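Local coordinates for alpha-ketoglutarate-dependent non-heme iron oxygenase EasH (Aspergillus japonicus, PDB 5M0T), which carries out iron(II)- and 2-oxoglutarate-dependent oxidation, probably of an ergot alkaloid intermediate, on the route to cycloclavine, at residues H210-N215 and F220-F225; V33-G38 and I192-N197; W59-K64 and Y70-R75. One frame throughout, in Å; residues are numbered along the deposited sequence.

Interaction 1 of 3, residues H210-N215 and F220-F225; sequences HGAGKN and FLRRGF. With FE2 (Fe (II) ion), chain C; AKG (2-oxoglutaric acid), chain D.
The guanidinium group of Arg-222 has Ala-212 CB oblique to it, 3.8 Å from NH2, and the far carboxylate of 2-oxoglutarate at its edge, with C5 in the plane and O4 near it. The other flat group, the imidazole of His-210, likewise meets the co-substrate at its edge, where O1 lies in the ring plane. This is the active site of a double-stranded beta-helix (cupin) oxygenase. His-210 NE2 binds iron at 1.9 Å and, with His-132 and Glu-134, forms the two-histidine, one-carboxylate facial triad; with NE2 on the metal and ND1 hydrogen-bonded to Thr-208 O, the imidazole is held at both nitrogens. The co-substrate chelates the metal through O1 and O5, each 2.0 Å from the iron.

At the other end Arg-222 receives the carboxylate. CG stands anti to the backbone N (chi1 168°), and bends at chi2 and chi3 bring the guanidinium round to its anion. NH2 donates to O4, although the modelled separation is too short to be taken literally, and NH1 gives a weak bond of 3.5 Å to O3. NH2 is also held by Gly-167 O, while the methyl group of Ala-212 rests on the carboxylate, CB lying 3.5 Å from O4.

Farther out, Asn-215 ties its loop to Phe-220, two residues ahead of strand 222-231. Its OD1 is hydrogen-bonded to Thr-217 OG1. Its ND2 donates to Phe-220 O at 3.0 Å, an almost straight bond (163°) that arrives close to the C=O axis, with the acceptor 12° out of the amide plane.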
loop_
_atom_site.group_PDB
_atom_site.type_symbol
_atom_site.label_atom_id
_atom_site.label_comp_id
_atom_site.label_asym_id
_atom_site.label_seq_id
_atom_site.Cartn_x
_atom_site.Cartn_y
_atom_site.Cartn_z
ATOM N N HIS A 210 -0.690 22.593 -5.906
ATOM C CA HIS A 210 0.327 22.827 -6.904
ATOM C C HIS A 210 -0.175 22.368 -8.278
ATOM O O HIS A 210 -1.172 21.660 -8.371
ATOM C CB HIS A 210 1.579 22.021 -6.550
ATOM C CG HIS A 210 1.391 20.558 -6.747
ATOM N ND1 HIS A 210 0.814 19.746 -5.797
ATOM C CD2 HIS A 210 1.617 19.777 -7.825
ATOM C CE1 HIS A 210 0.719 18.518 -6.276
ATOM N NE2 HIS A 210 1.182 18.513 -7.515
ATOM N N GLY A 211 0.536 22.749 -9.328
ATOM C CA GLY A 211 0.295 22.204 -10.667
ATOM C C GLY A 211 1.304 22.730 -11.675
ATOM O O GLY A 211 1.857 23.816 -11.500
ATOM N N ALA A 212 1.574 21.939 -12.713
ATOM C CA ALA A 212 2.475 22.331 -13.800
ATOM C C ALA A 212 1.918 23.575 -14.455
ATOM O O ALA A 212 0.712 23.669 -14.657
ATOM C CB ALA A 212 2.619 21.215 -14.827
ATOM N N GLY A 213 2.792 24.519 -14.770
ATOM C CA GLY A 213 2.394 25.805 -15.329
ATOM C C GLY A 213 2.164 25.732 -16.829
ATOM O O GLY A 213 2.490 24.730 -17.471
ATOM N N LYS A 214 1.592 26.812 -17.363
ATOM C CA LYS A 214 1.429 27.004 -18.795
ATOM C C LYS A 214 2.803 27.275 -19.433
ATOM O O LYS A 214 3.557 28.117 -18.938
ATOM C CB LYS A 214 0.482 28.195 -19.063
ATOM C CG LYS A 214 -0.266 28.167 -20.397
ATOM C CD LYS A 214 0.108 29.254 -21.393
ATOM C CE LYS A 214 -0.882 29.301 -22.560
ATOM N NZ LYS A 214 -0.805 28.125 -23.484
ATOM N N ASN A 215 3.126 26.553 -20.505
ATOM C CA ASN A 215 4.349 26.797 -21.288
ATOM C C ASN A 215 4.027 27.775 -22.435
ATOM O O ASN A 215 3.618 27.352 -23.485
ATOM C CB ASN A 215 4.925 25.461 -21.818
ATOM C CG ASN A 215 6.312 25.600 -22.444
ATOM O OD1 ASN A 215 6.676 26.647 -22.963
ATOM N ND2 ASN A 215 7.093 24.516 -22.409
ATOM N N PHE A 220 10.820 26.102 -26.253
ATOM C CA PHE A 220 11.507 25.540 -25.081
ATOM C C PHE A 220 10.737 24.353 -24.500
ATOM O O PHE A 220 9.551 24.491 -24.142
ATOM C CB PHE A 220 11.686 26.614 -24.007
ATOM C CG PHE A 220 12.730 26.285 -22.974
ATOM C CD1 PHE A 220 12.409 25.533 -21.852
ATOM C CD2 PHE A 220 14.045 26.722 -23.136
ATOM C CE1 PHE A 220 13.388 25.233 -20.900
ATOM C CE2 PHE A 220 15.016 26.429 -22.193
ATOM C CZ PHE A 220 14.690 25.698 -21.070
ATOM N N LEU A 221 11.416 23.200 -24.416
ATOM C CA LEU A 221 10.890 22.012 -23.748
ATOM C C LEU A 221 11.306 22.080 -22.288
ATOM O O LEU A 221 12.495 21.988 -21.980
ATOM C CB LEU A 221 11.443 20.732 -24.365
ATOM C CG LEU A 221 11.155 20.522 -25.842
ATOM C CD1 LEU A 221 12.364 19.831 -26.462
ATOM C CD2 LEU A 221 9.853 19.753 -26.097
ATOM N N ARG A 222 10.326 22.237 -21.406
ATOM C CA ARG A 222 10.557 22.397 -19.961
ATOM C C ARG A 222 10.493 21.015 -19.306
ATOM O O ARG A 222 9.444 20.389 -19.306
ATOM C CB ARG A 222 9.528 23.401 -19.395
ATOM C CG ARG A 222 9.378 23.515 -17.880
ATOM C CD ARG A 222 8.619 22.326 -17.324
ATOM N NE ARG A 222 7.772 22.614 -16.201
ATOM C CZ ARG A 222 7.071 21.692 -15.542
ATOM N NH1 ARG A 222 7.117 20.391 -15.868
ATOM N NH2 ARG A 222 6.331 22.078 -14.519
ATOM N N ARG A 223 11.621 20.528 -18.789
ATOM C CA ARG A 223 11.708 19.164 -18.264
ATOM C C ARG A 223 11.792 19.179 -16.742
ATOM O O ARG A 223 12.745 19.711 -16.180
ATOM C CB ARG A 223 12.921 18.439 -18.840
ATOM C CG ARG A 223 13.060 17.012 -18.319
ATOM C CD ARG A 223 13.742 16.021 -19.256
ATOM N NE ARG A 223 14.781 16.571 -20.127
ATOM C CZ ARG A 223 15.606 15.827 -20.866
ATOM N NH1 ARG A 223 15.548 14.490 -20.847
ATOM N NH2 ARG A 223 16.518 16.425 -21.625
ATOM N N GLY A 224 10.786 18.607 -16.091
ATOM C CA GLY A 224 10.760 18.451 -14.637
ATOM C C GLY A 224 10.925 17.000 -14.235
ATOM O O GLY A 224 10.762 16.103 -15.065
ATOM N N PHE A 225 11.227 16.771 -12.956
ATOM C CA PHE A 225 11.522 15.431 -12.438
ATOM C C PHE A 225 10.870 15.245 -11.074
ATOM O O PHE A 225 11.523 15.443 -10.052
ATOM C CB PHE A 225 13.050 15.275 -12.391
ATOM C CG PHE A 225 13.549 14.023 -11.735
ATOM C CD1 PHE A 225 12.845 12.832 -11.771
ATOM C CD2 PHE A 225 14.784 14.037 -11.104
ATOM C CE1 PHE A 225 13.343 11.696 -11.161
ATOM C CE2 PHE A 225 15.281 12.907 -10.496
ATOM C CZ PHE A 225 14.561 11.735 -10.523
HETATM FE FE FE2 C . 0.766 17.167 -8.780
HETATM C C1 AKG D . 1.495 16.046 -10.991
HETATM O O1 AKG D . 0.933 15.556 -10.013
HETATM O O2 AKG D . 1.482 15.519 -12.193
HETATM C C2 AKG D . 2.305 17.349 -10.926
HETATM O O5 AKG D . 2.061 18.125 -10.023
HETATM C C3 AKG D . 3.390 17.640 -11.931
HETATM C C4 AKG D . 3.967 19.038 -11.781
HETATM C C5 AKG D . 5.032 19.382 -12.785
HETATM O O3 AKG D . 5.488 18.391 -13.516
HETATM O O4 AKG D . 5.444 20.514 -12.895
#

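Interaction 2 of 3, residues V33-G38 and I192-N197; sequences VVVIEG and IPAVMN. With ZN (zinc ion), chain G.
Val-35 and Ala-194 mark the closest approach of two segments that run in roughly the same direction, their CA atoms 7.3 Å apart and without backbone bonds between them. Segment 33-38 is mostly extended strand, whereas 192-197 leaves its short strand through an inverse gamma turn centred on Ala-194, in which Val-195 N makes a weak bond to Pro-193 O.

The side-chain contact is apolar and divided between the two branches of Val-35. A chi1 of 175° directs CG1 away from the valine's own N, and this methyl group meets the Met-196 thioether chain, 3.9 Å from CG and 4.0 Å from SD, the two side chains crossing at a slant. CG2 makes a looser contact with Ala-194 CB, at 4.4 Å.

Beyond this buried patch lies a zinc ion. Glu-37 binds it through OE1 at 2.0 Å, and Asp-200 supplies a further ligand. A water also coordinates the zinc and donates a hydrogen bond of 3.0 Å to Asn-197 OD1, which makes Asn-197 a second-shell partner. The remaining carboxylate oxygen of Glu-37, OE2, forms a salt bridge with Arg-14.

The contact packs strand 33-37 of the large cupin sheet against the loop that follows strand 192-193 of the small one: strand 33-37 lies between 14-16 and 201-205, with helix 21-31 packed on Val-34, and strand 192-193 borders 170-171, with Ala-194 touching Val-202 of strand 201-205.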
loop_
_atom_site.group_PDB
_atom_site.type_symbol
_atom_site.label_atom_id
_atom_site.label_comp_id
_atom_site.label_asym_id
_atom_site.label_seq_id
_atom_site.Cartn_x
_atom_site.Cartn_y
_atom_site.Cartn_z
ATOM N N VAL A 33 5.854 23.943 1.301
ATOM C CA VAL A 33 6.598 23.952 0.067
ATOM C C VAL A 33 7.837 24.813 0.272
ATOM O O VAL A 33 7.762 25.865 0.920
ATOM C CB VAL A 33 5.728 24.456 -1.128
ATOM C CG1 VAL A 33 5.196 25.871 -0.896
ATOM C CG2 VAL A 33 6.504 24.389 -2.436
ATOM N N VAL A 34 8.973 24.348 -0.236
ATOM C CA VAL A 34 10.230 25.120 -0.206
ATOM C C VAL A 34 11.071 24.756 -1.430
ATOM O O VAL A 34 11.044 23.615 -1.873
ATOM C CB VAL A 34 11.025 24.855 1.108
ATOM C CG1 VAL A 34 11.314 23.377 1.297
ATOM C CG2 VAL A 34 12.318 25.651 1.166
ATOM N N VAL A 35 11.801 25.724 -1.974
ATOM C CA VAL A 35 12.784 25.451 -3.032
ATOM C C VAL A 35 14.143 25.073 -2.407
ATOM O O VAL A 35 14.700 25.820 -1.596
ATOM C CB VAL A 35 12.936 26.647 -3.988
ATOM C CG1 VAL A 35 14.042 26.385 -5.010
ATOM C CG2 VAL A 35 11.603 26.959 -4.677
ATOM N N ILE A 36 14.635 23.887 -2.756
ATOM C CA ILE A 36 15.978 23.446 -2.390
ATOM C C ILE A 36 16.931 23.811 -3.527
ATOM O O ILE A 36 16.882 23.204 -4.597
ATOM C CB ILE A 36 16.058 21.925 -2.110
ATOM C CG1 ILE A 36 14.994 21.485 -1.102
ATOM C CG2 ILE A 36 17.421 21.554 -1.565
ATOM C CD1 ILE A 36 14.963 19.996 -0.816
ATOM N N GLU A 37 17.805 24.783 -3.284
ATOM C CA GLU A 37 18.843 25.142 -4.248
ATOM C C GLU A 37 19.897 24.049 -4.270
ATOM O O GLU A 37 20.430 23.662 -3.220
ATOM C CB GLU A 37 19.507 26.490 -3.925
ATOM C CG GLU A 37 18.612 27.705 -4.120
ATOM C CD GLU A 37 18.182 27.923 -5.562
ATOM O OE1 GLU A 37 18.981 27.670 -6.482
ATOM O OE2 GLU A 37 17.036 28.359 -5.776
ATOM N N GLY A 38 20.163 23.533 -5.468
ATOM C CA GLY A 38 21.206 22.542 -5.666
ATOM C C GLY A 38 20.885 21.199 -5.068
ATOM O O GLY A 38 21.761 20.559 -4.498
ATOM N N ILE A 192 2.270 30.725 -7.276
ATOM C CA ILE A 192 3.641 31.211 -7.446
ATOM C C ILE A 192 4.445 30.175 -8.238
ATOM O O ILE A 192 4.518 29.018 -7.841
ATOM C CB ILE A 192 4.330 31.449 -6.085
ATOM C CG1 ILE A 192 3.525 32.449 -5.247
ATOM C CG2 ILE A 192 5.765 31.952 -6.295
ATOM C CD1 ILE A 192 3.880 32.458 -3.775
ATOM N N PRO A 193 5.045 30.579 -9.363
ATOM C CA PRO A 193 5.866 29.618 -10.087
ATOM C C PRO A 193 7.216 29.394 -9.388
ATOM O O PRO A 193 7.797 30.340 -8.865
ATOM C CB PRO A 193 6.041 30.270 -11.462
ATOM C CG PRO A 193 5.928 31.724 -11.215
ATOM C CD PRO A 193 5.025 31.900 -10.014
ATOM N N ALA A 194 7.686 28.152 -9.364
ATOM C CA ALA A 194 8.973 27.833 -8.725
ATOM C C ALA A 194 10.079 28.066 -9.753
ATOM O O ALA A 194 10.513 27.163 -10.477
ATOM C CB ALA A 194 8.990 26.408 -8.190
ATOM N N VAL A 195 10.516 29.312 -9.819
ATOM C CA VAL A 195 11.574 29.702 -10.741
ATOM C C VAL A 195 12.895 29.109 -10.234
ATOM O O VAL A 195 13.246 29.309 -9.079
ATOM C CB VAL A 195 11.648 31.232 -10.873
ATOM C CG1 VAL A 195 12.832 31.630 -11.734
ATOM C CG2 VAL A 195 10.351 31.773 -11.479
ATOM N N MET A 196 13.613 28.388 -11.091
ATOM C CA MET A 196 14.674 27.479 -10.643
ATOM C C MET A 196 15.640 27.175 -11.762
ATOM O O MET A 196 15.239 27.108 -12.904
ATOM C CB MET A 196 14.073 26.139 -10.208
ATOM C CG MET A 196 13.465 26.098 -8.821
ATOM S SD MET A 196 12.983 24.428 -8.336
ATOM C CE MET A 196 11.760 24.029 -9.604
ATOM N N ASN A 197 16.924 26.983 -11.425
ATOM C CA ASN A 197 17.914 26.499 -12.380
ATOM C C ASN A 197 17.992 24.992 -12.347
ATOM O O ASN A 197 17.455 24.385 -11.433
ATOM C CB ASN A 197 19.264 27.130 -12.074
ATOM C CG ASN A 197 19.270 28.613 -12.394
ATOM O OD1 ASN A 197 19.450 29.462 -11.525
ATOM N ND2 ASN A 197 19.023 28.935 -13.662
HETATM ZN ZN ZN G . 18.476 28.536 -8.194
HETATM O O HOH W 1 20.160 27.925 -9.058
#

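Interaction 3 of 3, residues W59-K64 and Y70-R75; sequences WELGQK and YLAGMR
Trp-59 N gives a weak hydrogen bond of 3.3 Å to Met-74 O where a loop without regular structure passes the end of helix 66-71 and the type II beta turn Leu-71 to Met-74 that follows it, a turn with Gly-73 at its third position, in the positive phi usual there, and a weak bond of its own from Met-74 N to Leu-71 O.

The indole of Trp-59 carries the packing. Its chi1 of 173° swings the ring away from the tryptophan's own backbone N and across to the helix end, where Leu-71 CB lies over one face, toward the rim, in a CH-pi contact: CB is 4.3 Å from the centroid of the six-membered ring and 16° off its normal. The leucine CD1 also touches the ring, 3.9 Å from Trp-59 CZ3, the two side chains crossing at about a right angle. Nearer the backbone, Trp-59 CB sits 3.6 Å from Leu-71 O. A hydrogen bond from Trp-59 NE1 to Glu-68 OE1 helps set the turn of the indole, and the same carboxylate also accepts from Gly-62 N and Gln-63 N, anchoring the loop to the helix.

Leu-71 borders the 2-oxoglutarate pocket, and Leu-276 of the second subunit packs on both Trp-59 and Leu-71, so this layer lies between active site and dimer partner. At the indole edge, in its plane, Leu-61 CD2 reaches Ala-72 CB at 3.8 Å.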
loop_
_atom_site.group_PDB
_atom_site.type_symbol
_atom_site.label_atom_id
_atom_site.label_comp_id
_atom_site.label_asym_id
_atom_site.label_seq_id
_atom_site.Cartn_x
_atom_site.Cartn_y
_atom_site.Cartn_z
ATOM N N TRP A 59 2.059 10.470 -23.419
ATOM C CA TRP A 59 1.070 9.733 -22.612
ATOM C C TRP A 59 -0.024 9.130 -23.516
ATOM O O TRP A 59 -0.680 9.866 -24.274
ATOM C CB TRP A 59 0.425 10.655 -21.565
ATOM C CG TRP A 59 -0.720 10.008 -20.811
ATOM C CD1 TRP A 59 -2.051 10.024 -21.150
ATOM C CD2 TRP A 59 -0.627 9.242 -19.604
ATOM N NE1 TRP A 59 -2.786 9.316 -20.230
ATOM C CE2 TRP A 59 -1.941 8.824 -19.268
ATOM C CE3 TRP A 59 0.436 8.866 -18.772
ATOM C CZ2 TRP A 59 -2.216 8.053 -18.128
ATOM C CZ3 TRP A 59 0.170 8.104 -17.651
ATOM C CH2 TRP A 59 -1.149 7.700 -17.336
ATOM N N GLU A 60 -0.214 7.806 -23.425
ATOM C CA GLU A 60 -1.249 7.099 -24.200
ATOM C C GLU A 60 -2.630 7.276 -23.564
ATOM O O GLU A 60 -2.865 6.828 -22.439
ATOM C CB GLU A 60 -0.932 5.602 -24.331
ATOM C CG GLU A 60 -1.819 4.883 -25.346
ATOM C CD GLU A 60 -1.423 3.440 -25.618
ATOM O OE1 GLU A 60 -0.355 2.947 -25.169
ATOM O OE2 GLU A 60 -2.207 2.784 -26.316
ATOM N N LEU A 61 -3.533 7.928 -24.295
ATOM C CA LEU A 61 -4.936 8.076 -23.880
ATOM C C LEU A 61 -5.683 6.728 -23.943
ATOM O O LEU A 61 -5.239 5.775 -24.605
ATOM C CB LEU A 61 -5.654 9.129 -24.745
ATOM C CG LEU A 61 -5.770 10.600 -24.353
ATOM C CD1 LEU A 61 -7.233 10.896 -24.067
ATOM C CD2 LEU A 61 -4.903 11.055 -23.183
ATOM N N GLY A 62 -6.823 6.684 -23.250
ATOM C CA GLY A 62 -7.677 5.496 -23.158
ATOM C C GLY A 62 -7.609 4.728 -21.845
ATOM O O GLY A 62 -8.135 3.613 -21.772
ATOM N N GLN A 63 -6.986 5.323 -20.814
ATOM C CA GLN A 63 -6.776 4.679 -19.498
ATOM C C GLN A 63 -7.959 4.822 -18.522
ATOM O O GLN A 63 -8.145 3.953 -17.661
ATOM C CB GLN A 63 -5.510 5.223 -18.811
ATOM C CG GLN A 63 -4.231 5.205 -19.646
ATOM C CD GLN A 63 -3.823 3.818 -20.088
ATOM O OE1 GLN A 63 -3.687 2.908 -19.264
ATOM N NE2 GLN A 63 -3.616 3.647 -21.395
ATOM N N LYS A 64 -8.728 5.914 -18.642
ATOM C CA LYS A 64 -9.932 6.160 -17.809
ATOM C C LYS A 64 -9.616 6.181 -16.300
ATOM O O LYS A 64 -10.363 5.611 -15.494
ATOM C CB LYS A 64 -11.052 5.142 -18.122
ATOM N N TYR A 70 -4.867 14.299 -15.037
ATOM C CA TYR A 70 -3.761 15.271 -14.825
ATOM C C TYR A 70 -2.560 15.159 -15.805
ATOM O O TYR A 70 -1.851 16.153 -16.012
ATOM C CB TYR A 70 -3.254 15.192 -13.355
ATOM C CG TYR A 70 -4.279 15.712 -12.382
ATOM C CD1 TYR A 70 -4.625 17.066 -12.368
ATOM C CD2 TYR A 70 -4.960 14.853 -11.520
ATOM C CE1 TYR A 70 -5.593 17.559 -11.505
ATOM C CE2 TYR A 70 -5.932 15.337 -10.646
ATOM C CZ TYR A 70 -6.257 16.684 -10.650
ATOM O OH TYR A 70 -7.209 17.157 -9.774
ATOM N N LEU A 71 -2.336 13.975 -16.396
ATOM C CA LEU A 71 -1.141 13.704 -17.242
ATOM C C LEU A 71 -1.348 13.687 -18.781
ATOM O O LEU A 71 -0.387 13.466 -19.523
ATOM C CB LEU A 71 -0.461 12.391 -16.799
ATOM C CG LEU A 71 0.094 12.350 -15.366
ATOM C CD1 LEU A 71 0.471 10.928 -14.978
ATOM C CD2 LEU A 71 1.285 13.287 -15.198
ATOM N N ALA A 72 -2.571 13.924 -19.259
ATOM C CA ALA A 72 -2.813 14.071 -20.705
ATOM C C ALA A 72 -2.095 15.331 -21.227
ATOM O O ALA A 72 -2.043 16.352 -20.530
ATOM C CB ALA A 72 -4.315 14.138 -21.001
ATOM N N GLY A 73 -1.521 15.238 -22.429
ATOM C CA GLY A 73 -0.760 16.340 -23.054
ATOM C C GLY A 73 0.724 16.441 -22.698
ATOM O O GLY A 73 1.463 17.212 -23.325
ATOM N N MET A 74 1.172 15.677 -21.695
ATOM C CA MET A 74 2.572 15.696 -21.260
ATOM C C MET A 74 3.338 14.564 -21.919
ATOM O O MET A 74 2.749 13.524 -22.267
ATOM C CB MET A 74 2.668 15.512 -19.753
ATOM C CG MET A 74 2.185 16.707 -18.963
ATOM S SD MET A 74 2.376 16.435 -17.193
ATOM C CE MET A 74 2.834 18.088 -16.668
ATOM N N ARG A 75 4.648 14.777 -22.082
ATOM C CA ARG A 75 5.583 13.672 -22.291
ATOM C C ARG A 75 5.960 13.147 -20.901
ATOM O O ARG A 75 6.289 13.933 -20.015
ATOM C CB ARG A 75 6.815 14.139 -23.061
ATOM C CG ARG A 75 6.503 14.701 -24.446
ATOM C CD ARG A 75 7.771 15.020 -25.233
ATOM N NE ARG A 75 8.560 13.805 -25.484
ATOM C CZ ARG A 75 8.390 12.952 -26.499
ATOM N NH1 ARG A 75 7.455 13.153 -27.435
ATOM N NH2 ARG A 75 9.181 11.887 -26.582
#

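How the interactions relate
Along the chain, interaction 3 is nested within the long loop closed by interaction 2, and interaction 1 follows both. Interaction 1 occupies the middle in space: its centre is 13 Å from that of interaction 2 and 15 Å from that of interaction 3, whereas the latter two lie 26 Å apart. Interactions 1 and 2 both draw on the large mixed sheet and on the small antiparallel one, but do not touch. Interactions 1 and 3 meet directly, Ala-212 CB lying 3.6 Å from Met-74 CE, and both contribute residues to the 2-oxoglutarate pocket. The iron site thus lies between the strand-to-loop packing of interaction 2 and a loop layer facing the second subunit.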